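Local atomic coordinates of lytic Polysaccharide Monooxygenase (Phytophthora infestans, PDB entry 6Z5Y), a protein that binds copper through a histidine brace and probably cleaves plant cell-wall pectin oxidatively during infection, as a secreted monooxygenase. Residues Ala5-Ser10 and Glu81-Gly86. Residues are numbered along the deposited sequence; the frame is centred on the assembly and turned at random. Where two conformers were deposited one is given.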
ATOM      1  N   ALA A   5       5.631   3.686  -8.529  1.00  6.81           N
ATOM      2  CA  ALA A   5       6.023   4.033  -9.895  1.00  7.39           C
ATOM      3  C   ALA A   5       7.326   3.365 -10.312  1.00  7.68           C
ATOM      4  O   ALA A   5       7.533   3.191 -11.529  1.00  8.57           O
ATOM      5  CB  ALA A   5       6.133   5.524 -10.030  1.00  8.49           C
ATOM      6  N   LYS A   6       8.188   3.044  -9.386  1.00  7.46           N
ATOM      7  CA  LYS A   6       9.452   2.347  -9.639  0.60  7.74           C
ATOM      8  C   LYS A   6       9.590   1.324  -8.537  1.00  7.59           C
ATOM      9  O   LYS A   6       9.620   1.695  -7.379  1.00  8.48           O
ATOM     10  CB  LYS A   6      10.573   3.365  -9.596  0.60  9.51           C
ATOM     11  CG  LYS A   6      11.877   2.874 -10.142  0.60 11.56           C
ATOM     12  CD  LYS A   6      12.910   3.962 -10.229  0.60 13.01           C
ATOM     13  CE  LYS A   6      14.169   3.497 -10.909  0.60 16.28           C
ATOM     14  NZ  LYS A   6      15.241   4.494 -10.736  0.60 17.31           N
ATOM     15  N   PRO A   7       9.640   0.030  -8.843  1.00  7.35           N
ATOM     16  CA  PRO A   7       9.553  -0.550 -10.191  1.00  7.58           C
ATOM     17  C   PRO A   7       8.206  -0.256 -10.855  1.00  7.95           C
ATOM     18  O   PRO A   7       7.201  -0.026 -10.183  1.00  8.24           O
ATOM     19  CB  PRO A   7       9.752  -2.043  -9.925  1.00  8.09           C
ATOM     20  CG  PRO A   7       9.262  -2.233  -8.530  1.00  8.77           C
ATOM     21  CD  PRO A   7       9.674  -0.984  -7.793  1.00  7.77           C
ATOM     22  N   ALA A   8       8.212  -0.251 -12.180  1.00  8.25           N
ATOM     23  CA  ALA A   8       7.059   0.267 -12.921  1.00  9.08           C
ATOM     24  C   ALA A   8       5.946  -0.755 -12.989  1.00  8.08           C
ATOM     25  O   ALA A   8       6.125  -1.880 -13.473  1.00  8.25           O
ATOM     26  CB  ALA A   8       7.478   0.637 -14.306  1.00 11.29           C
ATOM     27  N   PRO A   9       4.723  -0.342 -12.637  1.00  8.67           N
ATOM     28  CA  PRO A   9       3.539  -1.160 -12.834  0.60  8.41           C
ATOM     29  C   PRO A   9       3.092  -1.171 -14.297  1.00  8.50           C
ATOM     30  O   PRO A   9       3.429  -0.284 -15.051  1.00  9.86           O
ATOM     31  CB  PRO A   9       2.492  -0.405 -12.018  0.60  9.76           C
ATOM     32  CG  PRO A   9       2.910   1.059 -12.148  0.60 10.12           C
ATOM     33  CD  PRO A   9       4.408   1.012 -12.151  0.60 10.52           C
ATOM     34  N   SER A  10       2.296  -2.182 -14.574  1.00  8.67           N
ATOM     35  CA  SER A  10       1.475  -2.265 -15.787  1.00  9.79           C
ATOM     36  C   SER A  10       0.032  -2.063 -15.370  1.00  8.95           C
ATOM     37  O   SER A  10      -0.310  -2.282 -14.210  1.00  8.86           O
ATOM     38  CB  SER A  10       1.672  -3.602 -16.492  1.00 11.04           C
ATOM     39  OG  SER A  10       3.038  -3.811 -16.848  1.00 12.76           O
ATOM     40  N   GLU A  81      12.307  -4.478 -13.857  1.00  9.75           N
ATOM     41  CA  GLU A  81      13.558  -4.766 -13.121  1.00 10.54           C
ATOM     42  C   GLU A  81      13.491  -4.180 -11.721  1.00 10.08           C
ATOM     43  O   GLU A  81      13.024  -3.062 -11.534  1.00 12.32           O
ATOM     44  CB  GLU A  81      14.726  -4.135 -13.846  1.00 13.00           C
ATOM     45  CG  GLU A  81      14.990  -4.835 -15.144  1.00 19.34           C
ATOM     46  CD  GLU A  81      15.667  -6.184 -14.927  1.00 21.14           C
ATOM     47  OE1 GLU A  81      16.459  -6.286 -13.968  0.80 29.49           O
ATOM     48  OE2 GLU A  81      15.402  -7.136 -15.680  0.80 28.77           O
ATOM     49  N   PRO A  82      13.932  -4.922 -10.689  1.00 10.76           N
ATOM     50  CA  PRO A  82      14.033  -4.306  -9.378  1.00 12.06           C
ATOM     51  C   PRO A  82      14.981  -3.103  -9.410  1.00 10.66           C
ATOM     52  O   PRO A  82      16.040  -3.166 -10.013  1.00 11.94           O
ATOM     53  CB  PRO A  82      14.568  -5.451  -8.496  1.00 12.85           C
ATOM     54  CG  PRO A  82      14.162  -6.728  -9.209  1.00 13.43           C
ATOM     55  CD  PRO A  82      14.293  -6.349 -10.676  1.00 12.86           C
ATOM     56  N   PRO A  83      14.663  -1.994  -8.716  1.00 10.88           N
ATOM     57  CA  PRO A  83      15.654  -0.940  -8.475  1.00 10.39           C
ATOM     58  C   PRO A  83      16.932  -1.513  -7.879  1.00  9.48           C
ATOM     59  O   PRO A  83      16.906  -2.476  -7.137  1.00 11.15           O
ATOM     60  CB  PRO A  83      14.944   0.010  -7.507  1.00 11.47           C
ATOM     61  CG  PRO A  83      13.471  -0.197  -7.854  1.00 11.58           C
ATOM     62  CD  PRO A  83      13.364  -1.673  -8.110  1.00 11.12           C
ATOM     63  N   SER A  84      18.049  -0.846  -8.131  1.00 10.29           N
ATOM     64  CA  SER A  84      19.380  -1.306  -7.687  1.00  9.88           C
ATOM     65  C   SER A  84      19.794  -0.623  -6.377  1.00  8.98           C
ATOM     66  O   SER A  84      20.935  -0.873  -5.935  1.00 10.56           O
ATOM     67  CB  SER A  84      20.421  -1.059  -8.762  1.00 12.23           C
ATOM     68  OG  SER A  84      20.549   0.312  -8.981  1.00 13.81           O
ATOM     69  N   ASP A  85      18.942   0.171  -5.754  1.00  8.61           N
ATOM     70  CA  ASP A  85      19.295   0.966  -4.575  1.00  8.24           C
ATOM     71  C   ASP A  85      18.425   0.650  -3.374  1.00  7.95           C
ATOM     72  O   ASP A  85      18.338   1.476  -2.469  1.00  8.36           O
ATOM     73  CB  ASP A  85      19.296   2.454  -4.887  1.00  8.87           C
ATOM     74  CG  ASP A  85      17.927   2.993  -5.193  1.00 10.22           C
ATOM     75  OD1 ASP A  85      16.978   2.173  -5.286  1.00 10.44           O
ATOM     76  OD2 ASP A  85      17.831   4.213  -5.348  1.00 13.41           O
ATOM     77  N   GLY A  86      17.783  -0.512  -3.335  1.00  7.79           N
ATOM     78  CA  GLY A  86      17.064  -0.885  -2.113  1.00  8.35           C
ATOM     79  C   GLY A  86      15.889   0.003  -1.783  1.00  8.11           C
ATOM     80  O   GLY A  86      15.555   0.168  -0.609  1.00  8.97           O
TER
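Pro7 and Pro83 meet ring against ring, their side chains crossing at about a right angle, with Pro7 CD 3.8 Å from Pro83 CD. The pairing is purely apolar: no hydrogen bond joins the two segments, and the CB-CG-CD edge of Pro7 lies over the CD end of the Pro83 ring, with Pro83 CG also near Pro7 CD. Pro7 CB rests against the backbone carbonyl of Glu81, 3.8 Å from Glu81 O, so the ring of Pro7 spans the short run from Glu81 to Pro83. On the more exposed side Lys6 runs past Pro83 in the opposite direction, Lys6 CG lying 4.1 Å from Pro83 CG. Lys6 CG stands anti to its own backbone N (chi1 -167°) and the chain beyond is extended in this conformer; a second one leaves the position of the ammonium doubtful.

A cis peptide bond before Pro7 turns the chain where strand 4-6 ends, just after a classic beta bulge, Ala5 and Lys6 both hydrogen-bonding through their backbones to Thr89. Tyr135 touches Pro7, Pro82 and Pro83, while Leu170 packs on Pro7. Away from the copper site of this LPMO domain, the contact thus joins the exit of edge strand 4-6 to the proline-rich loop leading into its antiparallel neighbour, strand 88-90, beside the end of long strand 158-170 of the five-stranded sheet.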